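Leucine aminopeptidase 2, chloroplastic (Streptomyces sp. BC16019, PDB 5LHJ) takes part in bottromycin maturation as a metalloaminopeptidase of the M17 family, probably by removing unsubstituted N-terminal amino acids from peptides. Local coordinates at residues Leu209-Glu215 and Arg239-Tyr245; Leu254-Gly260 and Leu305-Leu311; Gly387-Asp393 and Pro457-Asp462. One frame throughout, in Å; residues are numbered along the deposited sequence.

Contact 1 (Leu209-Glu215 and Arg239-Tyr245)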
loop_
_atom_site.group_PDB
_atom_site.type_symbol
_atom_site.label_atom_id
_atom_site.label_comp_id
_atom_site.label_asym_id
_atom_site.label_seq_id
_atom_site.Cartn_x
_atom_site.Cartn_y
_atom_site.Cartn_z
ATOM N N LEU A 209 32.015 -34.646 19.404
ATOM C CA LEU A 209 32.339 -33.849 18.232
ATOM C C LEU A 209 33.239 -32.733 18.743
ATOM O O LEU A 209 33.008 -32.216 19.832
ATOM C CB LEU A 209 31.072 -33.239 17.607
ATOM C CG LEU A 209 30.005 -34.177 17.052
ATOM C CD1 LEU A 209 28.719 -33.423 16.730
ATOM C CD2 LEU A 209 30.517 -34.902 15.824
ATOM N N ASP A 210 34.267 -32.361 17.985
ATOM C CA ASP A 210 35.088 -31.202 18.358
ATOM C C ASP A 210 34.228 -29.955 18.182
ATOM O O ASP A 210 33.469 -29.851 17.203
ATOM C CB ASP A 210 36.351 -31.087 17.504
ATOM C CG ASP A 210 37.211 -32.332 17.558
ATOM O OD1 ASP A 210 37.534 -32.797 18.676
ATOM O OD2 ASP A 210 37.565 -32.856 16.472
ATOM N N CYS A 211 34.309 -29.042 19.145
ATOM C CA CYS A 211 33.513 -27.823 19.122
ATOM C C CYS A 211 34.330 -26.635 19.622
ATOM O O CYS A 211 34.920 -26.685 20.718
ATOM C CB CYS A 211 32.248 -27.985 19.956
ATOM S SG CYS A 211 31.152 -26.545 19.993
ATOM N N ALA A 212 34.381 -25.590 18.801
ATOM C CA ALA A 212 35.021 -24.321 19.141
ATOM C C ALA A 212 33.969 -23.231 19.030
ATOM O O ALA A 212 33.314 -23.119 17.987
ATOM C CB ALA A 212 36.170 -24.025 18.188
ATOM N N VAL A 213 33.812 -22.446 20.097
ATOM C CA VAL A 213 32.901 -21.308 20.122
ATOM C C VAL A 213 33.710 -20.022 20.186
ATOM O O VAL A 213 34.558 -19.871 21.072
ATOM C CB VAL A 213 31.970 -21.368 21.339
ATOM C CG1 VAL A 213 31.089 -20.114 21.402
ATOM C CG2 VAL A 213 31.129 -22.631 21.285
ATOM N N TYR A 214 33.457 -19.116 19.248
ATOM C CA TYR A 214 34.167 -17.848 19.170
ATOM C C TYR A 214 33.214 -16.714 19.557
ATOM O O TYR A 214 32.072 -16.656 19.087
ATOM C CB TYR A 214 34.733 -17.628 17.775
ATOM C CG TYR A 214 35.770 -18.659 17.374
ATOM C CD1 TYR A 214 35.390 -19.857 16.784
ATOM C CD2 TYR A 214 37.136 -18.437 17.590
ATOM C CE1 TYR A 214 36.324 -20.809 16.408
ATOM C CE2 TYR A 214 38.088 -19.392 17.220
ATOM C CZ TYR A 214 37.671 -20.577 16.629
ATOM O OH TYR A 214 38.575 -21.545 16.249
ATOM N N GLU A 215 33.702 -15.844 20.438
ATOM C CA GLU A 215 32.923 -14.747 20.996
ATOM C C GLU A 215 33.854 -13.586 21.299
ATOM O O GLU A 215 35.045 -13.797 21.508
ATOM C CB GLU A 215 32.216 -15.204 22.282
ATOM C CG GLU A 215 33.141 -15.748 23.373
ATOM C CD GLU A 215 32.398 -16.357 24.555
ATOM O OE1 GLU A 215 31.910 -15.599 25.424
ATOM O OE2 GLU A 215 32.307 -17.604 24.633
ATOM N N ARG A 239 27.896 -14.895 17.700
ATOM C CA ARG A 239 28.754 -16.049 18.000
ATOM C C ARG A 239 29.121 -16.701 16.687
ATOM O O ARG A 239 28.375 -16.611 15.702
ATOM C CB ARG A 239 28.016 -17.072 18.880
ATOM C CG ARG A 239 27.662 -16.597 20.285
ATOM C CD ARG A 239 28.906 -16.527 21.164
ATOM N NE ARG A 239 28.658 -16.130 22.559
ATOM C CZ ARG A 239 28.725 -14.891 23.045
ATOM N NH1 ARG A 239 28.989 -13.838 22.260
ATOM N NH2 ARG A 239 28.541 -14.692 24.349
ATOM N N TYR A 240 30.260 -17.381 16.669
ATOM C CA TYR A 240 30.607 -18.253 15.557
ATOM C C TYR A 240 31.053 -19.584 16.126
ATOM O O TYR A 240 31.914 -19.611 17.023
ATOM C CB TYR A 240 31.713 -17.634 14.708
ATOM C CG TYR A 240 32.164 -18.501 13.581
ATOM C CD1 TYR A 240 31.321 -18.766 12.498
ATOM C CD2 TYR A 240 33.437 -19.065 13.580
ATOM C CE1 TYR A 240 31.734 -19.584 11.453
ATOM C CE2 TYR A 240 33.866 -19.872 12.539
ATOM C CZ TYR A 240 33.019 -20.128 11.474
ATOM O OH TYR A 240 33.451 -20.925 10.439
ATOM N N VAL A 241 30.478 -20.670 15.609
ATOM C CA VAL A 241 30.746 -22.019 16.127
ATOM C C VAL A 241 31.240 -22.926 15.002
ATOM O O VAL A 241 30.663 -22.956 13.906
ATOM C CB VAL A 241 29.503 -22.644 16.812
ATOM C CG1 VAL A 241 29.856 -23.991 17.456
ATOM C CG2 VAL A 241 28.959 -21.698 17.869
ATOM N N GLU A 242 32.305 -23.677 15.282
ATOM C CA GLU A 242 32.763 -24.725 14.373
ATOM C C GLU A 242 32.648 -26.065 15.090
ATOM O O GLU A 242 33.070 -26.205 16.244
ATOM C CB GLU A 242 34.180 -24.453 13.843
ATOM C CG GLU A 242 34.156 -23.429 12.713
ATOM C CD GLU A 242 35.511 -23.046 12.142
ATOM O OE1 GLU A 242 36.557 -23.332 12.768
ATOM O OE2 GLU A 242 35.527 -22.423 11.058
ATOM N N LEU A 243 32.056 -27.024 14.390
ATOM C CA LEU A 243 31.607 -28.291 14.971
ATOM C C LEU A 243 32.123 -29.355 14.022
ATOM O O LEU A 243 31.729 -29.353 12.859
ATOM C CB LEU A 243 30.066 -28.274 15.050
ATOM C CG LEU A 243 29.284 -29.436 15.651
ATOM C CD1 LEU A 243 29.592 -29.549 17.128
ATOM C CD2 LEU A 243 27.785 -29.263 15.459
ATOM N N THR A 244 33.015 -30.239 14.477
ATOM C CA THR A 244 33.672 -31.201 13.586
ATOM C C THR A 244 33.465 -32.683 13.961
ATOM O O THR A 244 33.730 -33.090 15.100
ATOM C CB THR A 244 35.183 -30.911 13.494
ATOM O OG1 THR A 244 35.383 -29.534 13.155
ATOM C CG2 THR A 244 35.851 -31.777 12.447
ATOM N N TYR A 245 33.012 -33.465 12.979
ATOM C CA TYR A 245 32.961 -34.923 13.065
ATOM C C TYR A 245 34.194 -35.500 12.375
ATOM O O TYR A 245 34.387 -35.314 11.169
ATOM C CB TYR A 245 31.693 -35.455 12.416
ATOM C CG TYR A 245 31.629 -36.967 12.291
ATOM C CD1 TYR A 245 31.502 -37.782 13.421
ATOM C CD2 TYR A 245 31.680 -37.583 11.039
ATOM C CE1 TYR A 245 31.433 -39.164 13.300
ATOM C CE2 TYR A 245 31.611 -38.964 10.912
ATOM C CZ TYR A 245 31.481 -39.751 12.041
ATOM O OH TYR A 245 31.408 -41.129 11.900
HETATM O O HOH W 1 37.887 -23.777 15.083
#

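Contact 2 (Leu254-Gly260 and Leu305-Leu311)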
loop_
_atom_site.group_PDB
_atom_site.type_symbol
_atom_site.label_atom_id
_atom_site.label_comp_id
_atom_site.label_asym_id
_atom_site.label_seq_id
_atom_site.Cartn_x
_atom_site.Cartn_y
_atom_site.Cartn_z
ATOM N N LEU A 254 37.958 -37.952 2.230
ATOM C CA LEU A 254 37.089 -36.847 1.804
ATOM C C LEU A 254 36.691 -36.022 3.033
ATOM O O LEU A 254 36.296 -36.587 4.052
ATOM C CB LEU A 254 35.852 -37.388 1.086
ATOM C CG LEU A 254 34.894 -36.397 0.418
ATOM C CD1 LEU A 254 35.541 -35.698 -0.770
ATOM C CD2 LEU A 254 33.626 -37.105 -0.044
ATOM N N THR A 255 36.822 -34.696 2.930
ATOM C CA THR A 255 36.439 -33.765 3.996
ATOM C C THR A 255 35.394 -32.797 3.458
ATOM O O THR A 255 35.656 -32.119 2.468
ATOM C CB THR A 255 37.653 -32.986 4.523
ATOM O OG1 THR A 255 38.564 -33.916 5.139
ATOM C CG2 THR A 255 37.230 -31.944 5.563
ATOM N N VAL A 256 34.234 -32.741 4.116
ATOM C CA VAL A 256 33.111 -31.910 3.671
ATOM C C VAL A 256 32.875 -30.785 4.682
ATOM O O VAL A 256 32.816 -31.027 5.894
ATOM C CB VAL A 256 31.825 -32.765 3.507
ATOM C CG1 VAL A 256 30.619 -31.902 3.112
ATOM C CG2 VAL A 256 32.046 -33.863 2.474
ATOM N N GLY A 257 32.748 -29.556 4.176
ATOM C CA GLY A 257 32.380 -28.391 4.975
ATOM C C GLY A 257 30.908 -28.072 4.791
ATOM O O GLY A 257 30.449 -28.002 3.660
ATOM N N LEU A 258 30.176 -27.909 5.896
ATOM C CA LEU A 258 28.774 -27.486 5.876
ATOM C C LEU A 258 28.683 -26.116 6.538
ATOM O O LEU A 258 29.202 -25.922 7.641
ATOM C CB LEU A 258 27.871 -28.459 6.652
ATOM C CG LEU A 258 27.871 -29.928 6.213
ATOM C CD1 LEU A 258 26.950 -30.753 7.097
ATOM C CD2 LEU A 258 27.478 -30.052 4.745
ATOM N N VAL A 259 28.028 -25.173 5.869
ATOM C CA VAL A 259 27.871 -23.820 6.375
ATOM C C VAL A 259 26.382 -23.581 6.585
ATOM O O VAL A 259 25.613 -23.715 5.638
ATOM C CB VAL A 259 28.433 -22.774 5.386
ATOM C CG1 VAL A 259 28.190 -21.359 5.899
ATOM C CG2 VAL A 259 29.916 -23.016 5.151
ATOM N N GLY A 260 25.978 -23.217 7.806
ATOM C CA GLY A 260 24.558 -23.014 8.122
ATOM C C GLY A 260 24.250 -21.632 8.665
ATOM O O GLY A 260 24.844 -21.224 9.665
ATOM N N LEU A 305 33.887 -40.406 6.859
ATOM C CA LEU A 305 33.866 -39.088 6.235
ATOM C C LEU A 305 34.084 -38.039 7.306
ATOM O O LEU A 305 33.428 -38.074 8.344
ATOM C CB LEU A 305 32.493 -38.863 5.573
ATOM C CG LEU A 305 32.274 -37.627 4.712
ATOM C CD1 LEU A 305 33.095 -37.738 3.446
ATOM C CD2 LEU A 305 30.803 -37.467 4.353
ATOM N N ARG A 306 35.000 -37.112 7.055
ATOM C CA ARG A 306 35.226 -35.989 7.947
ATOM C C ARG A 306 34.263 -34.869 7.547
ATOM O O ARG A 306 34.189 -34.522 6.377
ATOM C CB ARG A 306 36.655 -35.500 7.815
ATOM C CG ARG A 306 37.062 -34.460 8.833
ATOM C CD ARG A 306 38.545 -34.168 8.661
ATOM N NE ARG A 306 39.061 -33.274 9.692
ATOM C CZ ARG A 306 40.290 -32.742 9.698
ATOM N NH1 ARG A 306 41.167 -33.002 8.719
ATOM N NH2 ARG A 306 40.653 -31.934 10.700
ATOM N N VAL A 307 33.539 -34.323 8.514
ATOM C CA VAL A 307 32.570 -33.251 8.243
ATOM C C VAL A 307 32.754 -32.122 9.252
ATOM O O VAL A 307 32.744 -32.351 10.461
ATOM C CB VAL A 307 31.110 -33.761 8.274
ATOM C CG1 VAL A 307 30.159 -32.670 7.785
ATOM C CG2 VAL A 307 30.957 -35.009 7.416
ATOM N N ARG A 308 32.906 -30.903 8.739
ATOM C CA ARG A 308 33.026 -29.711 9.561
ATOM C C ARG A 308 31.819 -28.796 9.355
ATOM O O ARG A 308 31.539 -28.409 8.226
ATOM C CB ARG A 308 34.308 -28.980 9.191
ATOM C CG ARG A 308 34.413 -27.540 9.672
ATOM C CD ARG A 308 34.697 -27.347 11.147
ATOM N NE ARG A 308 36.040 -27.832 11.510
ATOM C CZ ARG A 308 37.193 -27.225 11.234
ATOM N NH1 ARG A 308 37.227 -26.080 10.549
ATOM N NH2 ARG A 308 38.337 -27.791 11.636
ATOM N N GLY A 309 31.166 -28.415 10.448
ATOM C CA GLY A 309 30.105 -27.405 10.451
ATOM C C GLY A 309 30.648 -26.028 10.795
ATOM O O GLY A 309 31.517 -25.906 11.670
ATOM N N HIS A 310 30.146 -25.005 10.106
ATOM C CA HIS A 310 30.563 -23.615 10.268
ATOM C C HIS A 310 29.281 -22.809 10.458
ATOM O O HIS A 310 28.440 -22.772 9.549
ATOM C CB HIS A 310 31.298 -23.111 9.017
ATOM C CG HIS A 310 32.411 -23.998 8.543
ATOM N ND1 HIS A 310 33.732 -23.768 8.860
ATOM C CD2 HIS A 310 32.407 -25.078 7.728
ATOM C CE1 HIS A 310 34.492 -24.680 8.279
ATOM N NE2 HIS A 310 33.712 -25.479 7.576
ATOM N N LEU A 311 29.112 -22.210 11.638
ATOM C CA LEU A 311 27.806 -21.701 12.090
ATOM C C LEU A 311 27.874 -20.261 12.636
ATOM O O LEU A 311 28.131 -20.048 13.820
ATOM C CB LEU A 311 27.220 -22.641 13.154
ATOM C CG LEU A 311 27.084 -24.103 12.678
ATOM C CD1 LEU A 311 27.174 -25.087 13.815
ATOM C CD2 LEU A 311 25.822 -24.290 11.851
#

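Contact 3 (Gly387-Asp393 and Pro457-Asp462)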
loop_
_atom_site.group_PDB
_atom_site.type_symbol
_atom_site.label_atom_id
_atom_site.label_comp_id
_atom_site.label_asym_id
_atom_site.label_seq_id
_atom_site.Cartn_x
_atom_site.Cartn_y
_atom_site.Cartn_z
ATOM N N GLY A 387 12.592 -26.580 -1.832
ATOM C CA GLY A 387 13.811 -25.793 -1.686
ATOM C C GLY A 387 14.485 -25.549 -3.034
ATOM O O GLY A 387 14.167 -26.223 -4.022
ATOM N N ALA A 388 15.406 -24.588 -3.071
ATOM C CA ALA A 388 16.190 -24.284 -4.275
ATOM C C ALA A 388 17.622 -24.783 -4.093
ATOM O O ALA A 388 18.227 -24.575 -3.016
ATOM C CB ALA A 388 16.164 -22.800 -4.569
ATOM N N LEU A 389 18.145 -25.464 -5.115
ATOM C CA LEU A 389 19.524 -25.990 -5.132
ATOM C C LEU A 389 20.324 -25.263 -6.210
ATOM O O LEU A 389 19.887 -25.197 -7.358
ATOM C CB LEU A 389 19.520 -27.489 -5.454
ATOM C CG LEU A 389 20.849 -28.142 -5.848
ATOM C CD1 LEU A 389 21.864 -28.095 -4.714
ATOM C CD2 LEU A 389 20.614 -29.574 -6.288
ATOM N N PHE A 390 21.492 -24.741 -5.844
ATOM C CA PHE A 390 22.428 -24.143 -6.797
ATOM C C PHE A 390 23.779 -24.827 -6.692
ATOM O O PHE A 390 24.288 -25.024 -5.590
ATOM C CB PHE A 390 22.649 -22.674 -6.493
ATOM C CG PHE A 390 21.459 -21.801 -6.758
ATOM C CD1 PHE A 390 20.495 -21.598 -5.782
ATOM C CD2 PHE A 390 21.327 -21.135 -7.975
ATOM C CE1 PHE A 390 19.410 -20.761 -6.007
ATOM C CE2 PHE A 390 20.239 -20.311 -8.211
ATOM C CZ PHE A 390 19.275 -20.120 -7.232
ATOM N N THR A 391 24.362 -25.169 -7.845
ATOM C CA THR A 391 25.762 -25.623 -7.898
ATOM C C THR A 391 26.248 -25.579 -9.343
ATOM O O THR A 391 25.472 -25.884 -10.244
ATOM C CB THR A 391 25.962 -27.055 -7.342
ATOM O OG1 THR A 391 27.334 -27.460 -7.491
ATOM C CG2 THR A 391 25.087 -28.061 -8.035
ATOM N N PRO A 392 27.524 -25.217 -9.564
ATOM C CA PRO A 392 28.070 -25.343 -10.929
ATOM C C PRO A 392 28.450 -26.775 -11.323
ATOM O O PRO A 392 28.741 -27.015 -12.496
ATOM C CB PRO A 392 29.309 -24.449 -10.898
ATOM C CG PRO A 392 29.710 -24.382 -9.482
ATOM C CD PRO A 392 28.485 -24.587 -8.638
ATOM N N ASP A 393 28.462 -27.700 -10.361
ATOM C CA ASP A 393 28.929 -29.070 -10.553
ATOM C C ASP A 393 27.728 -29.993 -10.786
ATOM O O ASP A 393 26.969 -30.286 -9.865
ATOM C CB ASP A 393 29.718 -29.464 -9.295
ATOM C CG ASP A 393 30.442 -30.790 -9.410
ATOM O OD1 ASP A 393 29.870 -31.798 -9.874
ATOM O OD2 ASP A 393 31.612 -30.824 -8.973
ATOM N N PRO A 457 34.569 -27.481 -5.096
ATOM C CA PRO A 457 33.169 -27.784 -5.406
ATOM C C PRO A 457 32.237 -27.280 -4.317
ATOM O O PRO A 457 32.555 -27.386 -3.126
ATOM C CB PRO A 457 33.129 -29.312 -5.492
ATOM C CG PRO A 457 34.520 -29.713 -5.799
ATOM C CD PRO A 457 35.415 -28.689 -5.168
ATOM N N TRP A 458 31.100 -26.730 -4.729
ATOM C CA TRP A 458 30.200 -26.052 -3.808
ATOM C C TRP A 458 28.757 -26.200 -4.241
ATOM O O TRP A 458 28.458 -26.200 -5.439
ATOM C CB TRP A 458 30.598 -24.572 -3.718
ATOM C CG TRP A 458 29.562 -23.610 -3.196
ATOM C CD1 TRP A 458 29.217 -23.381 -1.885
ATOM C CD2 TRP A 458 28.765 -22.724 -3.982
ATOM N NE1 TRP A 458 28.234 -22.414 -1.819
ATOM C CE2 TRP A 458 27.950 -21.989 -3.097
ATOM C CE3 TRP A 458 28.653 -22.484 -5.359
ATOM C CZ2 TRP A 458 27.043 -21.027 -3.546
ATOM C CZ3 TRP A 458 27.734 -21.521 -5.805
ATOM C CH2 TRP A 458 26.948 -20.819 -4.902
ATOM N N ALA A 459 27.877 -26.343 -3.250
ATOM C CA ALA A 459 26.439 -26.289 -3.458
ATOM C C ALA A 459 25.797 -25.397 -2.401
ATOM O O ALA A 459 26.271 -25.309 -1.265
ATOM C CB ALA A 459 25.822 -27.688 -3.415
ATOM N N HIS A 460 24.696 -24.758 -2.793
ATOM C CA HIS A 460 23.942 -23.837 -1.943
ATOM C C HIS A 460 22.481 -24.288 -1.925
ATOM O O HIS A 460 21.867 -24.475 -2.990
ATOM C CB HIS A 460 24.106 -22.420 -2.500
ATOM C CG HIS A 460 23.048 -21.443 -2.076
ATOM N ND1 HIS A 460 22.790 -21.138 -0.756
ATOM C CD2 HIS A 460 22.209 -20.675 -2.810
ATOM C CE1 HIS A 460 21.818 -20.246 -0.693
ATOM N NE2 HIS A 460 21.460 -19.934 -1.928
ATOM N N LEU A 461 21.941 -24.477 -0.719
ATOM C CA LEU A 461 20.542 -24.863 -0.532
ATOM C C LEU A 461 19.780 -23.697 0.091
ATOM O O LEU A 461 20.067 -23.319 1.219
ATOM C CB LEU A 461 20.436 -26.079 0.390
ATOM C CG LEU A 461 21.192 -27.353 0.033
ATOM C CD1 LEU A 461 20.773 -28.514 0.941
ATOM C CD2 LEU A 461 20.956 -27.730 -1.394
ATOM N N ASP A 462 18.833 -23.123 -0.649
ATOM C CA ASP A 462 18.013 -22.017 -0.150
ATOM C C ASP A 462 16.680 -22.621 0.296
ATOM O O ASP A 462 15.892 -23.062 -0.539
ATOM C CB ASP A 462 17.832 -20.950 -1.230
ATOM C CG ASP A 462 17.162 -19.660 -0.717
ATOM O OD1 ASP A 462 16.581 -19.618 0.401
ATOM O OD2 ASP A 462 17.214 -18.659 -1.471
#

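Contact 1 (Leu209-Glu215 and Arg239-Tyr245)
Y214 and Y240 lie side by side on one face of an antiparallel strand pair, CD1 of Y214 3.8 Å from CD2 of Y240. Their rings leave the backbone differently: CG lies opposite the carbonyl carbon in Y214 (chi1 -63°) but opposite the backbone N in Y240 (chi1 177°). E242 serves both hydroxyls. Y240 OH donates to E242 OE2 (2.6 Å), while Y214 OH is linked to E242 OE1 by one water, which donates to OE1 at 2.7 Å. R356 also binds OE2 in a salt bridge, so the charge of this buried carboxylate is probably well compensated. On the other face C211 SG meets V241 CG1 at 3.8 Å. At the E215-R239 end of the pair, E215 CB sits over one face of the R239 guanidinium, 3.5 Å from NH1. Carboxylate and guanidinium stack 22° apart; E215 OE1 and R239 NH2 make a long salt bridge of 3.7 Å, by charge alone. With a leucine at R239, E215 would probably lose this opposite charge and the flat group under its CB. Helix 193-207 packs on C211, V213, V241 and L243, helix 345-358 on the two tyrosines, and strand 306-316 pairs with the far edge of strand 239-245.

Contact 2 (Leu254-Gly260 and Leu305-Leu311)
T255-V259 and R306-H310 run as neighbouring parallel strands, axes 4.7 Å apart and directions 21° from each other; V256 and L258 each donate through N and accept through O, with R306, R308 and H310 as their mates. They are the two strands of a beta-alpha-beta crossover in the central sheet of the catalytic domain; helix 286-301, which joins them, packs on L258, V307 and L311. The bond from L258 N to R308 O is short (2.7 Å) and nearly straight, whereas R306 N to L254 O at the start is weak. On the helix-facing side the L258 and V307 side chains cross at an angle, L258 CD1 3.8 Å from V307 CG1. L254 and L305 point the same way at the strand entrance, L254 CD2 3.6 Å from L305 CD1, and helix 486-498 closes over both.

The opposite face is more polar. R306 is fully extended, its CD passing T255 OG1 at 3.5 Å before its NE reaches D246 in a salt bridge. R308 instead bends at chi2 and chi3, bringing its NE to T244 OG1. In H310, CG stands opposite the carbonyl carbon (chi1 -51°), which turns the ring back towards the partner strand: L258 O lies at the ring edge, 3.3 Å from CD2, and NE2 reaches alongside G257 CA. ND1 is engaged by E242 OE2 and Y240 OH, fixing the rotation of the imidazole. G260 leads directly into K261, seen to bind manganese in a structure of this protein, though none is bound to this chain in the model. The bent R308 chain also places its CD 3.9 Å above one face of the H310 ring, offset toward the rim.

Contact 3 (Gly387-Asp393 and Pro457-Asp462)
T391 holds OG1 opposite its backbone N (chi1 177°), which aims the hydroxyl across at W458 O, to which it donates at 2.7 Å. T391 OG1 itself accepts from D393 N at 3.1 Å, an ST turn, so one hydroxyl ties the partner strand to the turn that ends its own. In H460, CG likewise lies opposite the backbone N (chi1 159°), and the imidazole comes beside the F390 ring. The two planes are only 24° apart but slid past each other: centroids are 5.7 Å apart, and H460 CD2 approaches F390 CD1 at 3.6 Å with little overlap. H460 ND1 is hydrogen-bonded to D370 OD1, and W458 NE1 to D370 OD2, so a single carboxylate fixes the rotation of both rings.

P392 crosses W458 at about a right angle, its CD 3.9 Å from W458 CE3. On the face opposite F390 and H460 the L389 and L461 side chains run side by side, L389 CD1 a tight 3.5 Å from L461 CD2, with helix 394-407 packing on L389 and A459. A388 with D462 and F390 with H460 are the hydrogen-bonded pairs of the antiparallel strands. L374 N binds D462 OD1 and T375 OG1 binds OD2; the D462 side chain lies about 8 Å from those of K261 and D284, seen to bind manganese in a structure of this protein but without it in this chain. Beyond the strand D393 turns OD1 to L396 N. The arrangement is a strand-to-helix junction, an ST turn leading into an Asp N-cap, at an antiparallel pairing within the mixed sheet of the M17 catalytic domain.

All three contacts belong to one mixed sheet of the catalytic domain and follow one another along the chain. Contacts 1 and 2 touch directly: strand 239-245 pairs with strand 306-316, L243 O lying 2.6 Å from G309 N, and polar side chains of the two contacts also meet on one face of the sheet. Contact 3 stands apart, its nearest atoms about 7 Å from contact 2 and about 13 Å from contact 1, with strand 367-372 bridging to contact 2. Contact 1 is partly buried and ends in a charge pair; contacts 2 and 3 are buried. The pairing is parallel in contact 2 alone, and contact 3 adds a threonine hydroxyl bond to the backbone bonds of its antiparallel pair.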